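Side-chain contacts in sugar-phosphate aldolase (Thermotoga maritima, PDB 1PVT), which belongs to the class II aldolase and adducin family, whose members share a layered alpha/beta fold: residues 122-127 and 208-213; 11-16 and 28-33; 142-147 and 162-167; 128-133 and 219-224. All coordinates share one frame; numbering follows the deposited sequence.

Interaction 1: residues 122-127 and 208-213; sequences AIVHTH and DRVEIL
V124 and T126, two residues apart on strand 122-126, both meet V210 of helix 203-224, and V210 presents one methyl to each. Just before them on the strand, I123 packs with H106, I109 and H110 of helix 103-115. V124 comes next, with its CA 8.0 Å from the CA of V210. Its CG1 lies anti to the backbone N (chi1 174°) and meets V210 CG2 at 4.2 Å, an ordinary van der Waals distance. The two valine side chains cross at about a right angle, and a single methyl from each makes the touch. H125 points its CB away from the helix. T126 turns back toward the helix and divides its labour: CG2 packs at 3.9 Å on V210 CG1, while OG1 is hydrogen-bonded to the carbonyl O of L22. With OG1 anti to the backbone N (chi1 -162°), the methyl is left between that N and the carbonyl carbon. The polar atom thus has a partner of its own while the methyl of the same side chain takes part in the buried apolar contact. On the helix, V210 also touches P128 and, on the adjoining strand 196-200, A198; with V124 and T126 it thus spans two neighbouring strands. A central sheet with helix 203-224 packed on it, and helix 103-115 packed on it through I123, is the layered alpha/beta arrangement characteristic of AraD-like proteins.

Interaction 2: residues 11-16 and 28-33; sequences QKVAYW and GNISVR
I30, in strand 28-34, reaches V13 and A14 of helix 2-19 with the end of its side chain, the CD1 methyl. Before it on the strand, N29 OD1 is hydrogen-bonded to T63 OG1, and after it S31 OG to H106 ND1 and H110 NE2 of helix 103-115. I30 itself directs its CB toward the helix. CG1 stands anti to the carbonyl carbon (chi1 -57°), and the chain runs on extended (chi2 171°), which carries CD1 to the helix surface. There it lies 3.9 Å from V13 CG1, and the two side chains approach at a slant. The same CD1 is 4.2 Å from A14 N and 4.5 Å from A14 CB, so the methyl rests over the backbone where the helix passes from V13 to A14. The CA atoms of A14 and I30 are 8.1 Å apart. Around the contact, I30 also packs on I10 and L17 of helix 2-19 and on V203 of helix 203-224, and V32, further along the strand, touches T6 and I10 of helix 2-19. V13 touches V203 and Y207, so two helices meet over strand 28-34, itself hydrogen-bonded between strands 58-63 and 122-126.

Interaction 3: residues 142-147 and 162-167; sequences ELLPKM and ISVVEF
L144 forks across I162 and V164, giving one methyl to each: CD2 meets I162 CD1 at 3.6 Å, and CD1 meets V164 CG2 at 3.7 Å. The leucine's first torsion (chi1 -91°) lies well off a staggered value, while the second is fully extended (chi2 -179°), placing CD1 anti to CA and CD2 off to one side as the second prong. I162 adopts a less usual shape. Its CG1 sits between the backbone N and the carbonyl carbon (chi1 45°), with CD1 continuing straight on, and this turn brings the end of the side chain up to the leucine. V164 needs no such twist: its CG2, anti to the carbonyl carbon and beside the backbone N, is the methyl that touches. Both pairs approach at a slant, and the contact is purely apolar. It joins the short helix 144-147 to strand 163-165, which within this chain is an outermost strand of the central mixed sheet and runs parallel to its neighbour 188-191. The CA atoms of L144 and I162 stand 8.4 Å apart. Between I162, just before the strand, and V164 within it, S163 points its CB away from the helix, as expected in an extended chain, and its side chain touches V189. I162 packs besides on A188 and L190 of the adjoining strand, and V164 on Q141 and D192. L143 and the selenomethionine M147 pack on helices 129-134 and 203-224 instead, and the turn they frame is held by a 2.7 Å hydrogen bond from M147 N to L143 O.

Interaction 4: residues 128-133 and 219-224; sequences PLNLLT and ILLRVL
L221 bends through chi1 -111°, away from a staggered value, and so sets CD2 against T133 and N130. With OG1 beside its own N (chi1 -56°), T133 has CG2 anti to that N, the methyl facing the leucine. This is helix-to-helix packing at the protein surface, the short helix 129-134 lying against the last turns of helix 203-224. L221 CD2 is 3.5 Å from T133 CG2 and 3.7 Å from T133 CB, so one methyl rests on the apolar side of the threonine. N130 adds a polar neighbour: its OD1 lies 3.9 Å from L221 CD2, in plain van der Waals contact. The other end of that amide has a firmer partner, ND2 being hydrogen-bonded to E214 OE2 about two turns before L221 on helix 203-224. L221 also touches L134, at the end of the short helix. The rotation that offers CG2 to L221 lets T133 OG1 donate back down the helix to L129 O at 2.7 Å, arriving 42° above the carbonyl plane. L129 O therefore receives two bonds from one residue, the second from T133 N.

From the N terminus, interaction 2 closes first, a short loop bringing helix 2-19 onto strand 28-34. That strand pairs with strand 122-126, I123 N lying 2.8 Å from S31 O, and there interaction 1 opens. Interaction 4 opens directly after it at 128-133. Interaction 3 then opens and closes, from 142-147 to 162-167, wholly within the spans of both. Interaction 1 closes at 208-213 and interaction 4 at 219-224, so these two cross, and both end on helix 203-224. Together they tie that helix to the middle of the sheet and to helix 129-134, while interaction 3 ties helix 144-147 to an outermost strand. M147 CE, 3.7 Å from L220 CD2, joins interactions 3 and 4.

Interaction 1: residues 122-127 and 208-213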
loop_
_atom_site.group_PDB
_atom_site.type_symbol
_atom_site.label_atom_id
_atom_site.label_comp_id
_atom_site.label_asym_id
_atom_site.label_seq_id
_atom_site.Cartn_x
_atom_site.Cartn_y
_atom_site.Cartn_z
ATOM N N ALA A 122 3.493 5.553 5.458
ATOM C CA ALA A 122 3.727 4.460 4.499
ATOM C C ALA A 122 2.522 3.661 3.982
ATOM O O ALA A 122 1.578 3.388 4.719
ATOM C CB ALA A 122 4.752 3.494 5.085
ATOM N N ILE A 123 2.585 3.278 2.705
ATOM C CA ILE A 123 1.535 2.484 2.044
ATOM C C ILE A 123 2.078 1.282 1.242
ATOM O O ILE A 123 2.892 1.438 0.322
ATOM C CB ILE A 123 0.719 3.316 1.053
ATOM C CG1 ILE A 123 0.027 4.463 1.775
ATOM C CG2 ILE A 123 -0.317 2.421 0.374
ATOM C CD1 ILE A 123 -0.734 5.358 0.844
ATOM N N VAL A 124 1.600 0.089 1.578
ATOM C CA VAL A 124 2.035 -1.122 0.901
ATOM C C VAL A 124 0.817 -1.762 0.269
ATOM O O VAL A 124 -0.153 -2.050 0.967
ATOM C CB VAL A 124 2.653 -2.146 1.902
ATOM C CG1 VAL A 124 2.949 -3.441 1.200
ATOM C CG2 VAL A 124 3.924 -1.611 2.506
ATOM N N HIS A 125 0.858 -1.968 -1.046
ATOM C CA HIS A 125 -0.244 -2.615 -1.761
ATOM C C HIS A 125 0.248 -3.907 -2.434
ATOM O O HIS A 125 1.172 -3.879 -3.261
ATOM C CB HIS A 125 -0.833 -1.691 -2.830
ATOM C CG HIS A 125 -1.786 -2.382 -3.757
ATOM N ND1 HIS A 125 -1.560 -2.490 -5.113
ATOM C CD2 HIS A 125 -2.945 -3.040 -3.516
ATOM C CE1 HIS A 125 -2.539 -3.185 -5.667
ATOM N NE2 HIS A 125 -3.391 -3.531 -4.719
ATOM N N THR A 126 -0.373 -5.033 -2.089
ATOM C CA THR A 126 0.036 -6.311 -2.654
ATOM C C THR A 126 -1.162 -7.256 -2.753
ATOM O O THR A 126 -2.258 -6.915 -2.313
ATOM C CB THR A 126 1.173 -6.926 -1.789
ATOM O OG1 THR A 126 1.855 -7.943 -2.535
ATOM C CG2 THR A 126 0.618 -7.503 -0.498
ATOM N N HIS A 127 -0.955 -8.432 -3.343
ATOM C CA HIS A 127 -2.026 -9.415 -3.523
ATOM C C HIS A 127 -1.765 -10.720 -2.795
ATOM O O HIS A 127 -1.350 -11.707 -3.394
ATOM C CB HIS A 127 -2.217 -9.719 -5.010
ATOM C CG HIS A 127 -2.464 -8.501 -5.834
ATOM N ND1 HIS A 127 -1.444 -7.786 -6.423
ATOM C CD2 HIS A 127 -3.602 -7.810 -6.082
ATOM C CE1 HIS A 127 -1.943 -6.702 -6.994
ATOM N NE2 HIS A 127 -3.251 -6.692 -6.801
ATOM N N ASP A 208 3.972 -5.273 8.208
ATOM C CA ASP A 208 3.540 -6.077 9.343
ATOM C C ASP A 208 2.035 -6.339 9.345
ATOM O O ASP A 208 1.581 -7.389 9.794
ATOM C CB ASP A 208 3.928 -5.387 10.651
ATOM C CG ASP A 208 5.282 -5.816 11.148
ATOM O OD1 ASP A 208 6.133 -6.153 10.301
ATOM O OD2 ASP A 208 5.496 -5.807 12.378
ATOM N N ARG A 209 1.254 -5.386 8.860
ATOM C CA ARG A 209 -0.186 -5.577 8.841
ATOM C C ARG A 209 -0.609 -6.492 7.694
ATOM O O ARG A 209 -1.610 -7.191 7.796
ATOM C CB ARG A 209 -0.890 -4.231 8.747
ATOM C CG ARG A 209 -0.578 -3.278 9.895
ATOM C CD ARG A 209 -1.421 -2.025 9.721
ATOM N NE ARG A 209 -0.794 -0.793 10.194
ATOM C CZ ARG A 209 -0.907 -0.318 11.424
ATOM N NH1 ARG A 209 -1.624 -0.971 12.326
ATOM N NH2 ARG A 209 -0.323 0.827 11.735
ATOM N N VAL A 210 0.145 -6.484 6.600
ATOM C CA VAL A 210 -0.164 -7.362 5.486
ATOM C C VAL A 210 0.006 -8.773 6.017
ATOM O O VAL A 210 -0.928 -9.571 5.994
ATOM C CB VAL A 210 0.803 -7.162 4.333
ATOM C CG1 VAL A 210 0.573 -8.219 3.287
ATOM C CG2 VAL A 210 0.608 -5.798 3.740
ATOM N N GLU A 211 1.206 -9.072 6.510
ATOM C CA GLU A 211 1.512 -10.387 7.070
ATOM C C GLU A 211 0.380 -10.873 7.951
ATOM O O GLU A 211 -0.222 -11.916 7.697
ATOM C CB GLU A 211 2.779 -10.324 7.908
ATOM C CG GLU A 211 4.012 -10.717 7.178
ATOM C CD GLU A 211 5.166 -10.930 8.125
ATOM O OE1 GLU A 211 6.192 -11.499 7.694
ATOM O OE2 GLU A 211 5.050 -10.524 9.304
ATOM N N ILE A 212 0.092 -10.103 8.993
ATOM C CA ILE A 212 -0.968 -10.442 9.936
ATOM C C ILE A 212 -2.312 -10.685 9.249
ATOM O O ILE A 212 -2.945 -11.710 9.490
ATOM C CB ILE A 212 -1.076 -9.356 11.044
ATOM C CG1 ILE A 212 0.189 -9.415 11.905
ATOM C CG2 ILE A 212 -2.298 -9.588 11.917
ATOM C CD1 ILE A 212 0.311 -8.317 12.911
ATOM N N LEU A 213 -2.754 -9.772 8.392
ATOM C CA LEU A 213 -4.011 -9.996 7.699
ATOM C C LEU A 213 -3.963 -11.331 6.977
ATOM O O LEU A 213 -4.903 -12.124 7.040
ATOM C CB LEU A 213 -4.281 -8.889 6.690
ATOM C CG LEU A 213 -4.894 -7.623 7.285
ATOM C CD1 LEU A 213 -5.376 -6.728 6.150
ATOM C CD2 LEU A 213 -6.069 -7.983 8.201
#

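Interaction 2: residues 11-16 and 28-33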
loop_
_atom_site.group_PDB
_atom_site.type_symbol
_atom_site.label_atom_id
_atom_site.label_comp_id
_atom_site.label_asym_id
_atom_site.label_seq_id
_atom_site.Cartn_x
_atom_site.Cartn_y
_atom_site.Cartn_z
ATOM N N GLN A 11 13.355 -1.374 0.411
ATOM C CA GLN A 11 13.936 -2.525 -0.261
ATOM C C GLN A 11 13.814 -3.783 0.581
ATOM O O GLN A 11 13.487 -4.853 0.066
ATOM C CB GLN A 11 15.391 -2.252 -0.585
ATOM C CG GLN A 11 15.556 -1.255 -1.695
ATOM C CD GLN A 11 16.998 -1.113 -2.120
ATOM O OE1 GLN A 11 17.835 -0.624 -1.358
ATOM N NE2 GLN A 11 17.304 -1.550 -3.340
ATOM N N LYS A 12 14.071 -3.651 1.876
ATOM C CA LYS A 12 13.964 -4.783 2.783
ATOM C C LYS A 12 12.544 -5.351 2.735
ATOM O O LYS A 12 12.360 -6.563 2.662
ATOM C CB LYS A 12 14.332 -4.353 4.203
ATOM C CG LYS A 12 14.172 -5.447 5.246
ATOM C CD LYS A 12 14.761 -5.041 6.601
ATOM C CE LYS A 12 14.442 -6.079 7.691
ATOM N NZ LYS A 12 14.975 -7.443 7.379
ATOM N N VAL A 13 11.542 -4.478 2.759
ATOM C CA VAL A 13 10.140 -4.914 2.696
ATOM C C VAL A 13 9.822 -5.591 1.356
ATOM O O VAL A 13 9.081 -6.575 1.310
ATOM C CB VAL A 13 9.170 -3.711 2.919
ATOM C CG1 VAL A 13 7.748 -4.063 2.448
ATOM C CG2 VAL A 13 9.171 -3.314 4.401
ATOM N N ALA A 14 10.384 -5.062 0.275
ATOM C CA ALA A 14 10.170 -5.626 -1.049
ATOM C C ALA A 14 10.653 -7.048 -1.025
ATOM O O ALA A 14 10.013 -7.932 -1.573
ATOM C CB ALA A 14 10.947 -4.862 -2.069
ATOM N N TYR A 15 11.798 -7.265 -0.390
ATOM C CA TYR A 15 12.372 -8.599 -0.303
ATOM C C TYR A 15 11.451 -9.563 0.411
ATOM O O TYR A 15 11.077 -10.596 -0.135
ATOM C CB TYR A 15 13.691 -8.576 0.445
ATOM C CG TYR A 15 14.251 -9.957 0.633
ATOM C CD1 TYR A 15 14.759 -10.665 -0.449
ATOM C CD2 TYR A 15 14.213 -10.584 1.880
ATOM C CE1 TYR A 15 15.215 -11.967 -0.305
ATOM C CE2 TYR A 15 14.664 -11.890 2.041
ATOM C CZ TYR A 15 15.165 -12.581 0.938
ATOM O OH TYR A 15 15.596 -13.892 1.059
ATOM N N TRP A 16 11.089 -9.233 1.641
ATOM C CA TRP A 16 10.219 -10.106 2.399
ATOM C C TRP A 16 8.906 -10.391 1.711
ATOM O O TRP A 16 8.347 -11.480 1.825
ATOM C CB TRP A 16 9.998 -9.518 3.778
ATOM C CG TRP A 16 11.171 -9.825 4.607
ATOM C CD1 TRP A 16 12.260 -9.031 4.838
ATOM C CD2 TRP A 16 11.475 -11.102 5.168
ATOM N NE1 TRP A 16 13.234 -9.742 5.503
ATOM C CE2 TRP A 16 12.777 -11.018 5.717
ATOM C CE3 TRP A 16 10.769 -12.317 5.255
ATOM C CZ2 TRP A 16 13.392 -12.105 6.345
ATOM C CZ3 TRP A 16 11.377 -13.394 5.876
ATOM C CH2 TRP A 16 12.680 -13.281 6.416
ATOM N N GLY A 28 2.255 -5.164 -7.231
ATOM C CA GLY A 28 2.530 -4.703 -5.884
ATOM C C GLY A 28 3.439 -3.483 -5.880
ATOM O O GLY A 28 4.459 -3.455 -6.585
ATOM N N ASN A 29 3.073 -2.477 -5.089
ATOM C CA ASN A 29 3.858 -1.264 -5.011
ATOM C C ASN A 29 3.917 -0.804 -3.593
ATOM O O ASN A 29 3.111 -1.221 -2.760
ATOM C CB ASN A 29 3.224 -0.179 -5.861
ATOM C CG ASN A 29 3.136 -0.572 -7.307
ATOM O OD1 ASN A 29 4.144 -0.593 -8.025
ATOM N ND2 ASN A 29 1.927 -0.912 -7.747
ATOM N N ILE A 30 4.869 0.079 -3.332
ATOM C CA ILE A 30 5.067 0.631 -2.004
ATOM C C ILE A 30 5.226 2.125 -2.165
ATOM O O ILE A 30 5.677 2.589 -3.206
ATOM C CB ILE A 30 6.357 0.073 -1.369
ATOM C CG1 ILE A 30 6.301 -1.465 -1.334
ATOM C CG2 ILE A 30 6.555 0.683 0.020
ATOM C CD1 ILE A 30 7.594 -2.135 -0.938
ATOM N N SER A 31 4.851 2.883 -1.146
ATOM C CA SER A 31 4.992 4.340 -1.197
ATOM C C SER A 31 5.182 4.917 0.208
ATOM O O SER A 31 4.425 4.608 1.147
ATOM C CB SER A 31 3.773 4.995 -1.868
ATOM O OG SER A 31 2.606 4.885 -1.055
ATOM N N VAL A 32 6.206 5.751 0.350
ATOM C CA VAL A 32 6.492 6.367 1.636
ATOM C C VAL A 32 6.552 7.876 1.452
ATOM O O VAL A 32 7.143 8.379 0.490
ATOM C CB VAL A 32 7.844 5.870 2.227
ATOM C CG1 VAL A 32 7.992 6.339 3.685
ATOM C CG2 VAL A 32 7.918 4.352 2.141
ATOM N N ARG A 33 5.934 8.588 2.384
ATOM C CA ARG A 33 5.903 10.038 2.339
ATOM C C ARG A 33 7.040 10.609 3.166
ATOM O O ARG A 33 7.137 10.359 4.364
ATOM C CB ARG A 33 4.552 10.530 2.862
ATOM C CG ARG A 33 4.391 12.029 2.898
ATOM C CD ARG A 33 2.922 12.405 2.901
ATOM N NE ARG A 33 2.132 11.609 3.842
ATOM C CZ ARG A 33 2.070 11.820 5.153
ATOM N NH1 ARG A 33 2.754 12.810 5.706
ATOM N NH2 ARG A 33 1.311 11.043 5.909
#

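Interaction 3: residues 142-147 and 162-167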
loop_
_atom_site.group_PDB
_atom_site.type_symbol
_atom_site.label_atom_id
_atom_site.label_comp_id
_atom_site.label_asym_id
_atom_site.label_seq_id
_atom_site.Cartn_x
_atom_site.Cartn_y
_atom_site.Cartn_z
ATOM N N GLU A 142 -19.469 -11.723 5.189
ATOM C CA GLU A 142 -19.820 -12.317 6.472
ATOM C C GLU A 142 -18.722 -13.116 7.180
ATOM O O GLU A 142 -18.982 -13.751 8.203
ATOM C CB GLU A 142 -21.059 -13.201 6.297
ATOM C CG GLU A 142 -22.312 -12.450 5.850
ATOM C CD GLU A 142 -22.760 -11.394 6.860
ATOM O OE1 GLU A 142 -22.960 -11.741 8.052
ATOM O OE2 GLU A 142 -22.915 -10.215 6.462
ATOM N N LEU A 143 -17.501 -13.084 6.656
ATOM C CA LEU A 143 -16.398 -13.827 7.263
ATOM C C LEU A 143 -15.397 -12.880 7.884
ATOM O O LEU A 143 -14.816 -13.167 8.930
ATOM C CB LEU A 143 -15.702 -14.664 6.205
ATOM C CG LEU A 143 -16.605 -15.686 5.534
ATOM C CD1 LEU A 143 -16.019 -16.091 4.202
ATOM C CD2 LEU A 143 -16.766 -16.879 6.449
ATOM N N LEU A 144 -15.197 -11.753 7.210
ATOM C CA LEU A 144 -14.281 -10.722 7.668
ATOM C C LEU A 144 -14.364 -10.518 9.164
ATOM O O LEU A 144 -13.352 -10.372 9.834
ATOM C CB LEU A 144 -14.599 -9.402 6.984
ATOM C CG LEU A 144 -13.866 -9.132 5.687
ATOM C CD1 LEU A 144 -14.268 -7.783 5.145
ATOM C CD2 LEU A 144 -12.385 -9.156 5.958
ATOM N N PRO A 145 -15.584 -10.493 9.709
ATOM C CA PRO A 145 -15.770 -10.296 11.148
ATOM C C PRO A 145 -15.089 -11.361 11.994
ATOM O O PRO A 145 -14.248 -11.058 12.844
ATOM C CB PRO A 145 -17.285 -10.324 11.302
ATOM C CG PRO A 145 -17.767 -9.783 9.973
ATOM C CD PRO A 145 -16.883 -10.515 9.009
ATOM N N LYS A 146 -15.466 -12.615 11.776
ATOM C CA LYS A 146 -14.862 -13.691 12.538
ATOM C C LYS A 146 -13.380 -13.740 12.193
ATOM O O LYS A 146 -12.552 -14.051 13.044
ATOM C CB LYS A 146 -15.562 -15.029 12.236
ATOM C CG LYS A 146 -16.982 -15.173 12.850
ATOM C CD LYS A 146 -16.984 -15.425 14.374
ATOM C CE LYS A 146 -16.621 -14.172 15.201
ATOM N NZ LYS A 146 -16.482 -14.423 16.671
HETATM N N MSE A 147 -13.043 -13.407 10.949
HETATM C CA MSE A 147 -11.647 -13.410 10.543
HETATM C C MSE A 147 -10.912 -12.348 11.332
HETATM O O MSE A 147 -9.743 -12.498 11.665
HETATM C CB MSE A 147 -11.493 -13.093 9.059
HETATM C CG MSE A 147 -10.041 -13.156 8.606
HETATM SE SE MSE A 147 -9.605 -12.172 6.990
HETATM C CE MSE A 147 -9.942 -13.532 5.677
ATOM N N ILE A 162 -11.151 -3.421 9.488
ATOM C CA ILE A 162 -10.900 -3.077 8.090
ATOM C C ILE A 162 -12.154 -2.831 7.268
ATOM O O ILE A 162 -13.260 -3.165 7.686
ATOM C CB ILE A 162 -10.108 -4.196 7.383
ATOM C CG1 ILE A 162 -10.708 -5.554 7.752
ATOM C CG2 ILE A 162 -8.648 -4.129 7.771
ATOM C CD1 ILE A 162 -10.023 -6.726 7.105
ATOM N N SER A 163 -11.963 -2.267 6.081
ATOM C CA SER A 163 -13.073 -1.983 5.187
ATOM C C SER A 163 -12.738 -2.401 3.761
ATOM O O SER A 163 -11.581 -2.346 3.340
ATOM C CB SER A 163 -13.393 -0.494 5.225
ATOM O OG SER A 163 -12.238 0.259 4.904
ATOM N N VAL A 164 -13.757 -2.825 3.022
ATOM C CA VAL A 164 -13.571 -3.248 1.645
ATOM C C VAL A 164 -13.885 -2.067 0.751
ATOM O O VAL A 164 -14.598 -1.160 1.158
ATOM C CB VAL A 164 -14.512 -4.403 1.286
ATOM C CG1 VAL A 164 -14.240 -4.868 -0.125
ATOM C CG2 VAL A 164 -14.333 -5.541 2.264
ATOM N N VAL A 165 -13.358 -2.080 -0.465
ATOM C CA VAL A 165 -13.585 -0.991 -1.407
ATOM C C VAL A 165 -13.920 -1.509 -2.807
ATOM O O VAL A 165 -13.116 -2.212 -3.422
ATOM C CB VAL A 165 -12.340 -0.083 -1.503
ATOM C CG1 VAL A 165 -12.527 0.951 -2.606
ATOM C CG2 VAL A 165 -12.093 0.599 -0.171
ATOM N N GLU A 166 -15.103 -1.154 -3.310
ATOM C CA GLU A 166 -15.533 -1.580 -4.642
ATOM C C GLU A 166 -14.513 -1.071 -5.659
ATOM O O GLU A 166 -14.419 0.130 -5.925
ATOM C CB GLU A 166 -16.919 -1.021 -4.981
ATOM C CG GLU A 166 -17.792 -0.655 -3.780
ATOM C CD GLU A 166 -17.328 0.621 -3.073
ATOM O OE1 GLU A 166 -17.083 1.637 -3.770
ATOM O OE2 GLU A 166 -17.215 0.613 -1.822
ATOM N N PHE A 167 -13.749 -2.005 -6.214
ATOM C CA PHE A 167 -12.714 -1.700 -7.190
ATOM C C PHE A 167 -13.325 -1.403 -8.555
ATOM O O PHE A 167 -14.000 -2.256 -9.135
ATOM C CB PHE A 167 -11.763 -2.893 -7.304
ATOM C CG PHE A 167 -10.422 -2.549 -7.887
ATOM C CD1 PHE A 167 -9.344 -2.254 -7.058
ATOM C CD2 PHE A 167 -10.236 -2.516 -9.267
ATOM C CE1 PHE A 167 -8.098 -1.932 -7.596
ATOM C CE2 PHE A 167 -8.993 -2.195 -9.812
ATOM C CZ PHE A 167 -7.922 -1.903 -8.975
#

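Interaction 4: residues 128-133 and 219-224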
loop_
_atom_site.group_PDB
_atom_site.type_symbol
_atom_site.label_atom_id
_atom_site.label_comp_id
_atom_site.label_asym_id
_atom_site.label_seq_id
_atom_site.Cartn_x
_atom_site.Cartn_y
_atom_site.Cartn_z
ATOM N N PRO A 128 -2.017 -10.747 -1.488
ATOM C CA PRO A 128 -1.789 -11.965 -0.722
ATOM C C PRO A 128 -2.689 -13.079 -1.224
ATOM O O PRO A 128 -3.894 -12.885 -1.384
ATOM C CB PRO A 128 -2.145 -11.545 0.695
ATOM C CG PRO A 128 -1.817 -10.104 0.709
ATOM C CD PRO A 128 -2.402 -9.645 -0.599
ATOM N N LEU A 129 -2.090 -14.240 -1.462
ATOM C CA LEU A 129 -2.791 -15.424 -1.939
ATOM C C LEU A 129 -4.054 -15.787 -1.149
ATOM O O LEU A 129 -5.129 -15.960 -1.717
ATOM C CB LEU A 129 -1.825 -16.601 -1.909
ATOM C CG LEU A 129 -2.442 -17.972 -1.658
ATOM C CD1 LEU A 129 -3.258 -18.374 -2.859
ATOM C CD2 LEU A 129 -1.353 -18.993 -1.394
ATOM N N ASN A 130 -3.924 -15.919 0.160
ATOM C CA ASN A 130 -5.061 -16.288 0.980
ATOM C C ASN A 130 -6.142 -15.239 1.055
ATOM O O ASN A 130 -7.322 -15.560 1.000
ATOM C CB ASN A 130 -4.593 -16.638 2.383
ATOM C CG ASN A 130 -3.936 -17.995 2.447
ATOM O OD1 ASN A 130 -4.612 -19.017 2.484
ATOM N ND2 ASN A 130 -2.612 -18.016 2.440
ATOM N N LEU A 131 -5.747 -13.981 1.198
ATOM C CA LEU A 131 -6.719 -12.897 1.271
ATOM C C LEU A 131 -7.407 -12.824 -0.079
ATOM O O LEU A 131 -8.581 -12.467 -0.191
ATOM C CB LEU A 131 -6.016 -11.580 1.572
ATOM C CG LEU A 131 -6.678 -10.763 2.676
ATOM C CD1 LEU A 131 -7.115 -11.671 3.819
ATOM C CD2 LEU A 131 -5.681 -9.726 3.174
ATOM N N LEU A 132 -6.650 -13.181 -1.105
ATOM C CA LEU A 132 -7.160 -13.193 -2.454
ATOM C C LEU A 132 -8.185 -14.302 -2.501
ATOM O O LEU A 132 -9.349 -14.069 -2.787
ATOM C CB LEU A 132 -6.024 -13.493 -3.417
ATOM C CG LEU A 132 -5.916 -12.618 -4.652
ATOM C CD1 LEU A 132 -6.120 -11.142 -4.293
ATOM C CD2 LEU A 132 -4.546 -12.859 -5.255
ATOM N N THR A 133 -7.741 -15.513 -2.203
ATOM C CA THR A 133 -8.620 -16.668 -2.201
ATOM C C THR A 133 -9.907 -16.355 -1.471
ATOM O O THR A 133 -10.997 -16.579 -1.983
ATOM C CB THR A 133 -7.983 -17.838 -1.477
ATOM O OG1 THR A 133 -6.720 -18.129 -2.071
ATOM C CG2 THR A 133 -8.873 -19.054 -1.565
ATOM N N ILE A 219 -5.538 -18.743 8.373
ATOM C CA ILE A 219 -6.090 -19.535 9.465
ATOM C C ILE A 219 -7.582 -19.767 9.225
ATOM O O ILE A 219 -8.086 -20.868 9.410
ATOM C CB ILE A 219 -5.919 -18.818 10.818
ATOM C CG1 ILE A 219 -4.439 -18.631 11.130
ATOM C CG2 ILE A 219 -6.555 -19.633 11.925
ATOM C CD1 ILE A 219 -4.177 -17.885 12.425
ATOM N N LEU A 220 -8.290 -18.720 8.813
ATOM C CA LEU A 220 -9.719 -18.830 8.548
ATOM C C LEU A 220 -9.946 -19.922 7.525
ATOM O O LEU A 220 -10.714 -20.861 7.746
ATOM C CB LEU A 220 -10.261 -17.518 7.989
ATOM C CG LEU A 220 -11.752 -17.535 7.662
ATOM C CD1 LEU A 220 -12.538 -17.547 8.955
ATOM C CD2 LEU A 220 -12.124 -16.322 6.851
ATOM N N LEU A 221 -9.254 -19.790 6.402
ATOM C CA LEU A 221 -9.377 -20.744 5.320
ATOM C C LEU A 221 -9.078 -22.177 5.693
ATOM O O LEU A 221 -9.724 -23.086 5.199
ATOM C CB LEU A 221 -8.504 -20.315 4.152
ATOM C CG LEU A 221 -9.355 -19.866 2.963
ATOM C CD1 LEU A 221 -10.342 -18.785 3.381
ATOM C CD2 LEU A 221 -8.443 -19.360 1.870
ATOM N N ARG A 222 -8.109 -22.405 6.558
ATOM C CA ARG A 222 -7.827 -23.778 6.916
ATOM C C ARG A 222 -8.921 -24.308 7.820
ATOM O O ARG A 222 -9.287 -25.479 7.745
ATOM C CB ARG A 222 -6.496 -23.896 7.636
ATOM C CG ARG A 222 -6.040 -25.328 7.791
ATOM C CD ARG A 222 -5.609 -25.886 6.445
ATOM N NE ARG A 222 -5.256 -27.299 6.519
ATOM C CZ ARG A 222 -4.682 -27.969 5.528
ATOM N NH1 ARG A 222 -4.395 -27.347 4.391
ATOM N NH2 ARG A 222 -4.401 -29.261 5.669
ATOM N N VAL A 223 -9.441 -23.447 8.685
ATOM C CA VAL A 223 -10.491 -23.875 9.584
ATOM C C VAL A 223 -11.707 -24.283 8.789
ATOM O O VAL A 223 -12.336 -25.282 9.095
ATOM C CB VAL A 223 -10.894 -22.775 10.564
ATOM C CG1 VAL A 223 -12.131 -23.197 11.325
ATOM C CG2 VAL A 223 -9.767 -22.515 11.545
ATOM N N LEU A 224 -12.035 -23.509 7.763
ATOM C CA LEU A 224 -13.181 -23.825 6.921
ATOM C C LEU A 224 -12.918 -25.109 6.159
ATOM O O LEU A 224 -13.840 -25.838 5.818
ATOM C CB LEU A 224 -13.439 -22.696 5.932
ATOM C CG LEU A 224 -13.683 -21.334 6.572
ATOM C CD1 LEU A 224 -13.899 -20.296 5.496
ATOM C CD2 LEU A 224 -14.895 -21.402 7.475
#